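Local coordinates for protein crustacyanin-C1 subunit (PDB 1I4U) that binds the carotenoid astaxanthin and, with the other crustacyanin subunits, gives the lobster carapace its blue colour, at residues R53-F58 with V64-G69; Y84-P87 with P91-S94; A22-N27 with L105-T110. All coordinates share one frame; numbering follows the deposited sequence.

In the fold
From the N terminus the chain first passes through helix 17-24, whose last turn enters contact 3, and then runs into the antiparallel lipocalin barrel. Contact 1 closes the hairpin of strands 52-58 and 63-68. Further on, strand 76-85 leads into contact 2, which closes a second hairpin with strand 93-97, so contacts 1 and 2 follow in series. Strand 102-110 then returns to the helix and completes contact 3, closing a long loop in which both hairpins are nested. Contacts 2 and 3 touch where Leu-93 O lies 2.9 Å from Leu-105 N, whereas the centres of contacts 1 and 3 are about 18 Å apart.

Contact 1. Residues R53-F58 with V64-G69; sequences RNEYSF and VIESTG. Unlike the reference sequence in segment 64-69: Glu-66 (reference Lys).
The beta hairpin of strands 52-58 and 63-68, part of the lipocalin barrel wall, pairs residues 53-57 with 64-68 in regular antiparallel register. Arg-53, Glu-55 and Ser-57 form hydrogen-bonded pairs with Thr-68, Glu-66 and Val-64; the bond from Glu-55 N to Glu-66 O is nearly straight (2.8 Å, 171° at the hydrogen). On the face of Asn-54 and Tyr-56, Ser-67 OG donates to Asn-54 OD1 at 2.6 Å, tilted from the amide carbonyl plane, and itself bonds to Tyr-97 OH. Ile-65 lies alongside Tyr-56 and sets CG2 obliquely against ring atom CE1, 3.3 Å away. Phe-136 packs on both Asn-54 and Tyr-56. On the other face the Arg-53 chain, with CG anti to the backbone N (chi1 -179°) and extended as far as NE, turns its guanidinium so that NH1 meets Glu-55 OE1 in a 2.9 Å salt bridge. A water in the guanidinium plane accepts from NH1, donates to Arg-53 O and bonds to Thr-68 OG1, which is also hydrogen-bonded to Gln-178 NE2. Glu-66 OE2 comes within 4.2 Å of Glu-55 OE1; Arg-53 probably offsets part of the repulsion between the carboxylates, while the Ser-67 bond should restrict rotation of the buried Asn-54 amide.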
ATOM      1  N   ARG A  53     -15.079  -2.513  14.365  1.00  9.77           N
ATOM      2  CA  ARG A  53     -16.018  -1.419  14.368  1.00  9.62           C
ATOM      3  C   ARG A  53     -15.312  -0.208  13.747  1.00  9.88           C
ATOM      4  O   ARG A  53     -14.325   0.252  14.284  1.00 10.26           O
ATOM      5  CB  ARG A  53     -16.451  -1.095  15.780  1.00  9.84           C
ATOM      6  CG  ARG A  53     -17.439   0.013  15.968  1.00 10.50           C
ATOM      7  CD  ARG A  53     -17.634   0.353  17.445  1.00 11.57           C
ATOM      8  NE  ARG A  53     -18.668   1.321  17.737  1.00 13.37           N
ATOM      9  CZ  ARG A  53     -18.564   2.635  17.674  1.00 12.42           C
ATOM     10  NH1 ARG A  53     -17.403   3.172  17.294  1.00 13.08           N
ATOM     11  NH2 ARG A  53     -19.612   3.390  17.986  1.00 16.15           N
ATOM     12  N   ASN A  54     -15.832   0.258  12.629  1.00  9.25           N
ATOM     13  CA  ASN A  54     -15.194   1.337  11.857  1.00  9.95           C
ATOM     14  C   ASN A  54     -16.113   2.557  11.898  1.00 10.57           C
ATOM     15  O   ASN A  54     -17.199   2.544  11.376  1.00 11.57           O
ATOM     16  CB  ASN A  54     -14.919   0.904  10.436  1.00 10.88           C
ATOM     17  CG  ASN A  54     -14.131  -0.371  10.314  1.00 11.76           C
ATOM     18  OD1 ASN A  54     -13.035  -0.415  10.853  1.00 12.02           O
ATOM     19  ND2 ASN A  54     -14.693  -1.407   9.671  1.00 14.40           N
ATOM     20  N   GLU A  55     -15.615   3.596  12.578  1.00 11.58           N
ATOM     21  CA  GLU A  55     -16.370   4.835  12.766  1.00 11.43           C
ATOM     22  C   GLU A  55     -15.796   5.871  11.791  1.00 11.47           C
ATOM     23  O   GLU A  55     -14.624   6.203  11.871  1.00 12.96           O
ATOM     24  CB  GLU A  55     -16.303   5.296  14.225  1.00 13.98           C
ATOM     25  CG  GLU A  55     -17.174   6.494  14.481  1.00 16.69           C
ATOM     26  CD  GLU A  55     -17.219   6.826  15.959  1.00 26.99           C
ATOM     27  OE1 GLU A  55     -16.857   6.033  16.839  1.00 21.59           O
ATOM     28  OE2 GLU A  55     -17.588   7.974  16.199  1.00 42.80           O
ATOM     29  N   TYR A  56     -16.631   6.327  10.882  1.00 12.01           N
ATOM     30  CA  TYR A  56     -16.245   7.253   9.848  1.00 12.52           C
ATOM     31  C   TYR A  56     -16.849   8.652  10.066  1.00 13.89           C
ATOM     32  O   TYR A  56     -18.064   8.787  10.294  1.00 16.90           O
ATOM     33  CB  TYR A  56     -16.766   6.762   8.503  1.00 13.09           C
ATOM     34  CG  TYR A  56     -16.087   5.527   7.962  1.00 15.13           C
ATOM     35  CD1 TYR A  56     -15.179   4.710   8.606  1.00 26.83           C
ATOM     36  CD2 TYR A  56     -16.329   5.161   6.670  1.00 29.54           C
ATOM     37  CE1 TYR A  56     -14.562   3.614   8.116  1.00 26.82           C
ATOM     38  CE2 TYR A  56     -15.693   4.043   6.189  1.00 30.18           C
ATOM     39  CZ  TYR A  56     -14.849   3.252   6.843  1.00 22.63           C
ATOM     40  OH  TYR A  56     -14.259   2.184   6.216  1.00 21.94           O
ATOM     41  N   SER A  57     -16.034   9.689   9.966  1.00 13.36           N
ATOM     42  CA  SER A  57     -16.433  11.097  10.033  1.00 15.32           C
ATOM     43  C   SER A  57     -16.065  11.755   8.717  1.00 15.33           C
ATOM     44  O   SER A  57     -14.909  11.631   8.275  1.00 20.65           O
ATOM     45  CB  SER A  57     -15.717  11.769  11.210  1.00 20.20           C
ATOM     46  OG  SER A  57     -16.120  11.094  12.387  1.00 34.43           O
ATOM     47  N   PHE A  58     -16.987  12.418   8.076  1.00 15.78           N
ATOM     48  CA  PHE A  58     -16.741  13.028   6.793  1.00 16.15           C
ATOM     49  C   PHE A  58     -16.614  14.543   6.985  1.00 17.14           C
ATOM     50  O   PHE A  58     -17.502  15.142   7.541  1.00 20.07           O
ATOM     51  CB  PHE A  58     -17.868  12.716   5.812  1.00 17.82           C
ATOM     52  CG  PHE A  58     -17.644  13.293   4.430  1.00 20.05           C
ATOM     53  CD1 PHE A  58     -16.568  12.831   3.693  1.00 18.91           C
ATOM     54  CD2 PHE A  58     -18.490  14.269   3.914  1.00 23.76           C
ATOM     55  CE1 PHE A  58     -16.337  13.357   2.428  1.00 23.21           C
ATOM     56  CE2 PHE A  58     -18.273  14.814   2.664  1.00 28.29           C
ATOM     57  CZ  PHE A  58     -17.173  14.353   1.940  1.00 25.04           C
ATOM     58  N   VAL A  64     -12.276  10.594   8.099  1.00 12.88           N
ATOM     59  CA  VAL A  64     -11.442  10.228   9.197  1.00 13.70           C
ATOM     60  C   VAL A  64     -12.040   8.999   9.869  1.00 12.29           C
ATOM     61  O   VAL A  64     -13.253   8.912  10.080  1.00 15.56           O
ATOM     62  CB  VAL A  64     -11.365  11.385  10.218  1.00 18.06           C
ATOM     63  CG1 VAL A  64     -10.622  10.996  11.465  1.00 24.21           C
ATOM     64  CG2 VAL A  64     -10.741  12.580   9.464  1.00 24.30           C
ATOM     65  N   ILE A  65     -11.223   8.007  10.150  1.00 12.89           N
ATOM     66  CA  ILE A  65     -11.692   6.698  10.568  1.00 12.08           C
ATOM     67  C   ILE A  65     -11.086   6.372  11.911  1.00 11.83           C
ATOM     68  O   ILE A  65      -9.883   6.524  12.072  1.00 12.94           O
ATOM     69  CB  ILE A  65     -11.334   5.547   9.602  1.00 13.64           C
ATOM     70  CG1 ILE A  65     -11.694   5.866   8.176  1.00 15.24           C
ATOM     71  CG2 ILE A  65     -11.994   4.257  10.064  1.00 17.00           C
ATOM     72  CD1 ILE A  65     -11.138   4.923   7.152  1.00 16.96           C
ATOM     73  N   GLU A  66     -11.913   5.879  12.832  1.00 10.94           N
ATOM     74  CA  GLU A  66     -11.432   5.210  14.024  1.00 11.05           C
ATOM     75  C   GLU A  66     -11.924   3.759  13.911  1.00 11.27           C
ATOM     76  O   GLU A  66     -13.118   3.493  13.922  1.00 11.71           O
ATOM     77  CB  GLU A  66     -11.931   5.875  15.315  1.00 13.72           C
ATOM     78  CG  GLU A  66     -11.433   7.303  15.459  1.00 17.46           C
ATOM     79  CD  GLU A  66     -11.874   7.967  16.721  1.00 28.17           C
ATOM     80  OE1 GLU A  66     -10.969   8.448  17.397  1.00 60.83           O
ATOM     81  OE2 GLU A  66     -13.088   7.918  16.850  1.00 39.64           O
ATOM     82  N   SER A  67     -10.977   2.829  13.768  1.00 10.20           N
ATOM     83  CA  SER A  67     -11.253   1.427  13.674  1.00  9.91           C
ATOM     84  C   SER A  67     -10.835   0.764  14.983  1.00  9.41           C
ATOM     85  O   SER A  67      -9.713   0.942  15.438  1.00 11.48           O
ATOM     86  CB  SER A  67     -10.509   0.776  12.510  1.00 10.47           C
ATOM     87  OG  SER A  67     -11.007   1.216  11.268  1.00 11.51           O
ATOM     88  N   THR A  68     -11.757   0.025  15.615  1.00  9.64           N
ATOM     89  CA  THR A  68     -11.497  -0.533  16.923  1.00  9.64           C
ATOM     90  C   THR A  68     -11.966  -1.988  16.945  1.00  9.58           C
ATOM     91  O   THR A  68     -12.757  -2.461  16.136  1.00  9.67           O
ATOM     92  CB  THR A  68     -12.222   0.258  18.045  1.00  9.82           C
ATOM     93  OG1 THR A  68     -13.632   0.154  17.823  1.00 10.31           O
ATOM     94  CG2 THR A  68     -11.750   1.699  18.085  1.00 10.54           C
ATOM     95  N   GLY A  69     -11.477  -2.694  17.960  1.00 10.07           N
ATOM     96  CA  GLY A  69     -11.898  -4.085  18.197  1.00  9.52           C
ATOM     97  C   GLY A  69     -10.812  -4.771  19.034  1.00  9.72           C
ATOM     98  O   GLY A  69     -10.087  -4.081  19.766  1.00 11.79           O
TER
HETATM   99  O   HOH W   1     -14.741   2.269  16.422  1.00 12.31           O
HETATM  100  O   HOH W   2     -14.070   9.109  13.127  1.00 24.39           O

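Contact 2. Residues Y84-P87 with P91-S94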
ATOM      1  N   TYR A  84      -9.657   8.840   1.315  1.00 14.35           N
ATOM      2  CA  TYR A  84      -9.588  10.090   0.550  1.00 15.12           C
ATOM      3  C   TYR A  84      -9.523   9.758  -0.923  1.00 14.50           C
ATOM      4  O   TYR A  84      -9.120   8.638  -1.297  1.00 14.28           O
ATOM      5  CB  TYR A  84      -8.403  10.929   0.969  1.00 15.38           C
ATOM      6  CG  TYR A  84      -7.077  10.257   1.144  1.00 13.27           C
ATOM      7  CD1 TYR A  84      -6.273   9.946   0.048  1.00 13.86           C
ATOM      8  CD2 TYR A  84      -6.602   9.896   2.406  1.00 12.87           C
ATOM      9  CE1 TYR A  84      -5.068   9.328   0.225  1.00 13.38           C
ATOM     10  CE2 TYR A  84      -5.388   9.277   2.556  1.00 13.41           C
ATOM     11  CZ  TYR A  84      -4.599   8.981   1.480  1.00 12.01           C
ATOM     12  OH  TYR A  84      -3.375   8.359   1.572  1.00 12.72           O
ATOM     13  N   PRO A  85      -9.848  10.650  -1.831  1.00 15.79           N
ATOM     14  CA  PRO A  85      -9.767  10.288  -3.258  1.00 16.76           C
ATOM     15  C   PRO A  85      -8.338   9.914  -3.672  1.00 14.00           C
ATOM     16  O   PRO A  85      -7.333  10.455  -3.214  1.00 15.79           O
ATOM     17  CB  PRO A  85     -10.229  11.585  -3.955  1.00 20.62           C
ATOM     18  CG  PRO A  85     -11.115  12.215  -2.928  1.00 20.59           C
ATOM     19  CD  PRO A  85     -10.326  12.037  -1.628  1.00 19.61           C
ATOM     20  N   ASN A  86      -8.264   8.952  -4.574  1.00 14.18           N
ATOM     21  CA  ASN A  86      -6.968   8.524  -5.092  1.00 14.85           C
ATOM     22  C   ASN A  86      -6.171   9.726  -5.596  1.00 14.49           C
ATOM     23  O   ASN A  86      -6.721  10.590  -6.290  1.00 17.54           O
ATOM     24  CB  ASN A  86      -7.139   7.521  -6.215  1.00 15.24           C
ATOM     25  CG  ASN A  86      -5.820   7.300  -6.914  1.00 15.42           C
ATOM     26  OD1 ASN A  86      -5.475   8.041  -7.850  1.00 17.86           O
ATOM     27  ND2 ASN A  86      -5.058   6.323  -6.492  1.00 15.29           N
ATOM     28  N   PRO A  87      -4.926   9.910  -5.161  1.00 15.65           N
ATOM     29  CA  PRO A  87      -4.202  11.144  -5.510  1.00 16.08           C
ATOM     30  C   PRO A  87      -3.888  11.396  -6.981  1.00 16.40           C
ATOM     31  O   PRO A  87      -3.508  12.531  -7.357  1.00 20.23           O
ATOM     32  CB  PRO A  87      -2.901  11.046  -4.703  1.00 17.59           C
ATOM     33  CG  PRO A  87      -3.249  10.174  -3.539  1.00 17.85           C
ATOM     34  CD  PRO A  87      -4.151   9.128  -4.154  1.00 15.27           C
ATOM     35  N   PRO A  91     -10.846   7.075 -10.216  1.00 19.97           N
ATOM     36  CA  PRO A  91     -12.186   6.960  -9.678  1.00 19.23           C
ATOM     37  C   PRO A  91     -12.368   5.950  -8.569  1.00 20.79           C
ATOM     38  O   PRO A  91     -13.267   5.112  -8.608  1.00 20.73           O
ATOM     39  CB  PRO A  91     -13.007   6.578 -10.920  1.00 22.18           C
ATOM     40  CG  PRO A  91     -12.046   5.812 -11.745  1.00 21.96           C
ATOM     41  CD  PRO A  91     -10.745   6.551 -11.574  1.00 22.77           C
ATOM     42  N   HIS A  92     -11.509   6.083  -7.568  1.00 17.49           N
ATOM     43  CA  HIS A  92     -11.695   5.317  -6.349  1.00 17.87           C
ATOM     44  C   HIS A  92     -11.015   6.028  -5.201  1.00 18.93           C
ATOM     45  O   HIS A  92     -10.253   6.963  -5.408  1.00 16.70           O
ATOM     46  CB  HIS A  92     -11.182   3.924  -6.559  1.00 19.34           C
ATOM     47  CG  HIS A  92      -9.748   3.780  -6.865  1.00 17.07           C
ATOM     48  ND1 HIS A  92      -8.665   3.764  -6.064  1.00 21.04           N
ATOM     49  CD2 HIS A  92      -9.203   3.616  -8.083  1.00 16.12           C
ATOM     50  CE1 HIS A  92      -7.542   3.601  -6.788  1.00 19.14           C
ATOM     51  NE2 HIS A  92      -7.855   3.502  -8.035  1.00 21.60           N
ATOM     52  N   LEU A  93     -11.332   5.563  -4.008  1.00 19.60           N
ATOM     53  CA  LEU A  93     -10.739   6.078  -2.791  1.00 16.78           C
ATOM     54  C   LEU A  93      -9.451   5.313  -2.493  1.00 14.62           C
ATOM     55  O   LEU A  93      -9.256   4.159  -2.872  1.00 17.04           O
ATOM     56  CB  LEU A  93     -11.704   5.874  -1.608  1.00 16.29           C
ATOM     57  CG  LEU A  93     -13.040   6.601  -1.774  1.00 18.30           C
ATOM     58  CD1 LEU A  93     -14.079   5.988  -0.861  1.00 26.56           C
ATOM     59  CD2 LEU A  93     -12.813   8.095  -1.559  1.00 19.36           C
ATOM     60  N   SER A  94      -8.547   5.964  -1.759  1.00 13.60           N
ATOM     61  CA  SER A  94      -7.461   5.320  -1.046  1.00 11.53           C
ATOM     62  C   SER A  94      -7.821   5.163   0.427  1.00 11.28           C
ATOM     63  O   SER A  94      -8.283   6.103   1.033  1.00 13.79           O
ATOM     64  CB  SER A  94      -6.206   6.157  -1.084  1.00 12.37           C
ATOM     65  OG  SER A  94      -5.747   6.346  -2.411  1.00 13.23           O
TER
HETATM   66  O   HOH W   3      -5.859   4.453  -4.430  1.00 14.07           O
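His-92 meets Asn-86 through backbone and side chain: its carbonyl O accepts from Asn-86 N at 2.9 Å, and its ring receives Asn-86 CB over one face, offset toward the rim, in a CH-pi contact 4.2 Å from the ring centroid. The amide and ring planes stand 54° apart. A chi1 of 62° places the imidazole between its own N and carbonyl carbon, from where ND1 reaches to Leu-93 O in a longer bond (3.3 Å) that arrives from above the carbonyl plane. NE2 is held by Glu-90, so both ring nitrogens have partners, which should restrict the ring's rotation. These residues close the hairpin of the lipocalin barrel in which strand 76-85 ends and, after a short loop, strand 93-97 begins. Leu-93 forms a non-hydrogen-bonded pair with Pro-85; the two side chains diverge, and Leu-93 CD2 lies against the carbonyl group of Tyr-84. Ser-94 makes the hydrogen-bonded pair with Tyr-84: its N donates to Tyr-84 O at 2.8 Å, and Tyr-84 N donates back to Ser-94 O at 3.1 Å. Ser-94 CB touches Tyr-84 CE1 at 3.6 Å, and its carbonyl O sits over the centre of one face of the Tyr-84 ring, while the phenol OH bonds to Asp-96. A water links Ser-94 OG to Asn-86 ND2, Asn-86 OD1 accepts from Phe-88 N, and Tyr-84 packs on Pro-87 of the second subunit.

Contact 3. Residues A22-N27 with L105-T110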
ATOM      1  N   ALA A  22     -19.268   7.999  -9.561  1.00 23.26           N
ATOM      2  CA  ALA A  22     -20.304   9.011  -9.757  1.00 24.30           C
ATOM      3  C   ALA A  22     -21.553   8.770  -8.892  1.00 23.51           C
ATOM      4  O   ALA A  22     -22.222   9.695  -8.426  1.00 27.05           O
ATOM      5  CB  ALA A  22     -20.649   9.080 -11.233  1.00 29.65           C
ATOM      6  N   GLU A  23     -21.963   7.516  -8.637  1.00 26.06           N
ATOM      7  CA  GLU A  23     -23.063   7.294  -7.717  1.00 25.74           C
ATOM      8  C   GLU A  23     -22.745   7.710  -6.289  1.00 23.13           C
ATOM      9  O   GLU A  23     -23.612   8.132  -5.499  1.00 27.03           O
ATOM     10  CB  GLU A  23     -23.401   5.785  -7.643  1.00 27.25           C
ATOM     11  CG  GLU A  23     -24.069   5.305  -8.916  1.00 28.23           C
ATOM     12  CD  GLU A  23     -24.250   3.804  -8.965  1.00 29.86           C
ATOM     13  OE1 GLU A  23     -23.676   3.018  -8.186  1.00 26.14           O
ATOM     14  OE2 GLU A  23     -24.981   3.432  -9.885  1.00 39.63           O
ATOM     15  N   GLN A  24     -21.476   7.532  -5.939  1.00 19.76           N
ATOM     16  CA  GLN A  24     -21.090   7.629  -4.529  1.00 19.71           C
ATOM     17  C   GLN A  24     -20.678   9.030  -4.137  1.00 19.83           C
ATOM     18  O   GLN A  24     -20.798   9.370  -2.967  1.00 20.44           O
ATOM     19  CB  GLN A  24     -19.969   6.614  -4.303  1.00 18.65           C
ATOM     20  CG  GLN A  24     -20.549   5.207  -4.302  1.00 19.35           C
ATOM     21  CD  GLN A  24     -19.520   4.144  -4.571  1.00 18.62           C
ATOM     22  OE1 GLN A  24     -18.303   4.420  -4.513  1.00 18.81           O
ATOM     23  NE2 GLN A  24     -20.022   2.947  -4.853  1.00 18.90           N
ATOM     24  N   THR A  25     -20.160   9.839  -5.078  1.00 24.51           N
ATOM     25  CA  THR A  25     -19.706  11.183  -4.677  1.00 25.47           C
ATOM     26  C   THR A  25     -20.794  12.003  -4.012  1.00 24.16           C
ATOM     27  O   THR A  25     -20.511  12.692  -3.024  1.00 27.72           O
ATOM     28  CB  THR A  25     -19.108  11.912  -5.892  1.00 32.11           C
ATOM     29  OG1 THR A  25     -17.938  11.196  -6.287  1.00 36.22           O
ATOM     30  CG2 THR A  25     -18.658  13.279  -5.448  1.00 46.74           C
ATOM     31  N   PRO A  26     -22.046  12.005  -4.469  1.00 24.63           N
ATOM     32  CA  PRO A  26     -23.071  12.806  -3.788  1.00 26.18           C
ATOM     33  C   PRO A  26     -23.481  12.302  -2.417  1.00 26.02           C
ATOM     34  O   PRO A  26     -24.231  13.041  -1.782  1.00 27.10           O
ATOM     35  CB  PRO A  26     -24.320  12.724  -4.699  1.00 30.85           C
ATOM     36  CG  PRO A  26     -23.727  12.352  -6.003  1.00 29.75           C
ATOM     37  CD  PRO A  26     -22.638  11.374  -5.657  1.00 29.50           C
ATOM     38  N   ASN A  27     -23.027  11.124  -2.047  1.00 24.76           N
ATOM     39  CA  ASN A  27     -23.602  10.406  -0.911  1.00 22.13           C
ATOM     40  C   ASN A  27     -22.617  10.240   0.215  1.00 21.03           C
ATOM     41  O   ASN A  27     -22.837   9.385   1.087  1.00 19.74           O
ATOM     42  CB  ASN A  27     -24.169   9.047  -1.360  1.00 21.97           C
ATOM     43  CG  ASN A  27     -25.496   9.241  -2.070  1.00 27.24           C
ATOM     44  OD1 ASN A  27     -26.435   9.889  -1.564  1.00 35.62           O
ATOM     45  ND2 ASN A  27     -25.633   8.690  -3.272  1.00 29.12           N
ATOM     46  N   LEU A 105      -9.659   1.335  -2.588  1.00 14.82           N
ATOM     47  CA  LEU A 105     -10.815   0.750  -1.941  1.00 14.04           C
ATOM     48  C   LEU A 105     -12.028   1.156  -2.762  1.00 15.29           C
ATOM     49  O   LEU A 105     -12.400   2.326  -2.789  1.00 20.14           O
ATOM     50  CB  LEU A 105     -10.895   1.176  -0.473  1.00 16.85           C
ATOM     51  CG  LEU A 105     -11.911   0.477   0.460  1.00 19.46           C
ATOM     52  CD1 LEU A 105     -13.332   0.889   0.230  1.00 36.88           C
ATOM     53  CD2 LEU A 105     -11.710  -1.032   0.337  1.00 20.09           C
ATOM     54  N   VAL A 106     -12.618   0.160  -3.385  1.00 12.57           N
ATOM     55  CA  VAL A 106     -13.801   0.356  -4.195  1.00 13.78           C
ATOM     56  C   VAL A 106     -15.018  -0.088  -3.385  1.00 13.45           C
ATOM     57  O   VAL A 106     -14.994  -1.145  -2.719  1.00 14.20           O
ATOM     58  CB  VAL A 106     -13.719  -0.458  -5.473  1.00 12.87           C
ATOM     59  CG1 VAL A 106     -15.008  -0.336  -6.238  1.00 17.78           C
ATOM     60  CG2 VAL A 106     -12.540   0.017  -6.320  1.00 19.17           C
ATOM     61  N   ILE A 107     -16.072   0.702  -3.460  1.00 14.03           N
ATOM     62  CA  ILE A 107     -17.355   0.343  -2.892  1.00 14.10           C
ATOM     63  C   ILE A 107     -18.131  -0.270  -4.044  1.00 14.01           C
ATOM     64  O   ILE A 107     -18.684   0.381  -4.918  1.00 16.20           O
ATOM     65  CB  ILE A 107     -18.059   1.543  -2.244  1.00 14.16           C
ATOM     66  CG1 ILE A 107     -17.201   2.276  -1.213  1.00 17.01           C
ATOM     67  CG2 ILE A 107     -19.433   1.130  -1.698  1.00 16.37           C
ATOM     68  CD1 ILE A 107     -17.746   3.646  -0.798  1.00 16.98           C
ATOM     69  N   LEU A 108     -18.096  -1.609  -4.075  1.00 14.75           N
ATOM     70  CA  LEU A 108     -18.732  -2.313  -5.199  1.00 16.20           C
ATOM     71  C   LEU A 108     -20.242  -2.125  -5.196  1.00 15.97           C
ATOM     72  O   LEU A 108     -20.894  -2.107  -6.247  1.00 19.04           O
ATOM     73  CB  LEU A 108     -18.458  -3.800  -5.056  1.00 19.91           C
ATOM     74  CG  LEU A 108     -17.205  -4.412  -5.572  1.00 23.84           C
ATOM     75  CD1 LEU A 108     -17.332  -5.933  -5.521  1.00 22.11           C
ATOM     76  CD2 LEU A 108     -16.880  -3.981  -7.001  1.00 26.33           C
ATOM     77  N   GLU A 109     -20.820  -2.028  -4.003  1.00 14.82           N
ATOM     78  CA  GLU A 109     -22.267  -1.907  -3.844  1.00 15.62           C
ATOM     79  C   GLU A 109     -22.530  -1.500  -2.386  1.00 13.26           C
ATOM     80  O   GLU A 109     -21.906  -2.013  -1.461  1.00 13.81           O
ATOM     81  CB  GLU A 109     -23.008  -3.199  -4.152  1.00 18.59           C
ATOM     82  CG  GLU A 109     -24.533  -3.067  -4.174  1.00 17.21           C
ATOM     83  CD  GLU A 109     -25.236  -4.355  -4.576  1.00 17.43           C
ATOM     84  OE1 GLU A 109     -24.835  -4.968  -5.572  1.00 19.58           O
ATOM     85  OE2 GLU A 109     -26.183  -4.773  -3.867  1.00 21.18           O
ATOM     86  N   THR A 110     -23.476  -0.580  -2.217  1.00 14.07           N
ATOM     87  CA  THR A 110     -23.955  -0.239  -0.892  1.00 13.76           C
ATOM     88  C   THR A 110     -25.384   0.317  -0.985  1.00 14.09           C
ATOM     89  O   THR A 110     -25.727   0.929  -1.996  1.00 16.30           O
ATOM     90  CB  THR A 110     -23.053   0.760  -0.180  1.00 13.54           C
ATOM     91  OG1 THR A 110     -23.515   1.004   1.165  1.00 13.62           O
ATOM     92  CG2 THR A 110     -23.045   2.106  -0.879  1.00 14.85           C
TER
HETATM   93  O   HOH W   4     -16.057   2.954  -5.402  1.00 19.17           O
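Ile-107 O accepts a hydrogen bond from Gln-24 NE2 at 2.9 Å, with an angle of 158° at the hydrogen. The carbonyl oxygen lies close to the plane of the Gln-24 amide, whereas the nitrogen approaches tilted from the carbonyl plane. The other end of the same amide is tied down as well: a water donates to Gln-24 OE1 at 2.8 Å and accepts from Ile-107 N at 3.0 Å. Together the direct bond and the water bridge join one side-chain amide to both polar backbone groups of a single residue and fix which way round the amide sits. The glutamine chain gets there by running extended beyond CG, with chi2 at 160°, from the last turn of the helix toward the strand. The Ile-107 side chain crosses it, bringing CB to 3.6 Å from Gln-24 NE2, while its CD1 lies 3.8 Å from Gln-24 OE1. Both residues are buried; Tyr-112 packs on Gln-24 and Leu-118 on Ile-107. Just past Ile-107, Leu-108 and Glu-109 both stand opposite Cys-117 of strand 115-123, a classic beta bulge. The contact joins the N-terminal helix to a barrel strand, consistent with the lipocalin fold, in which an N-terminal helical segment closes one end of the barrel.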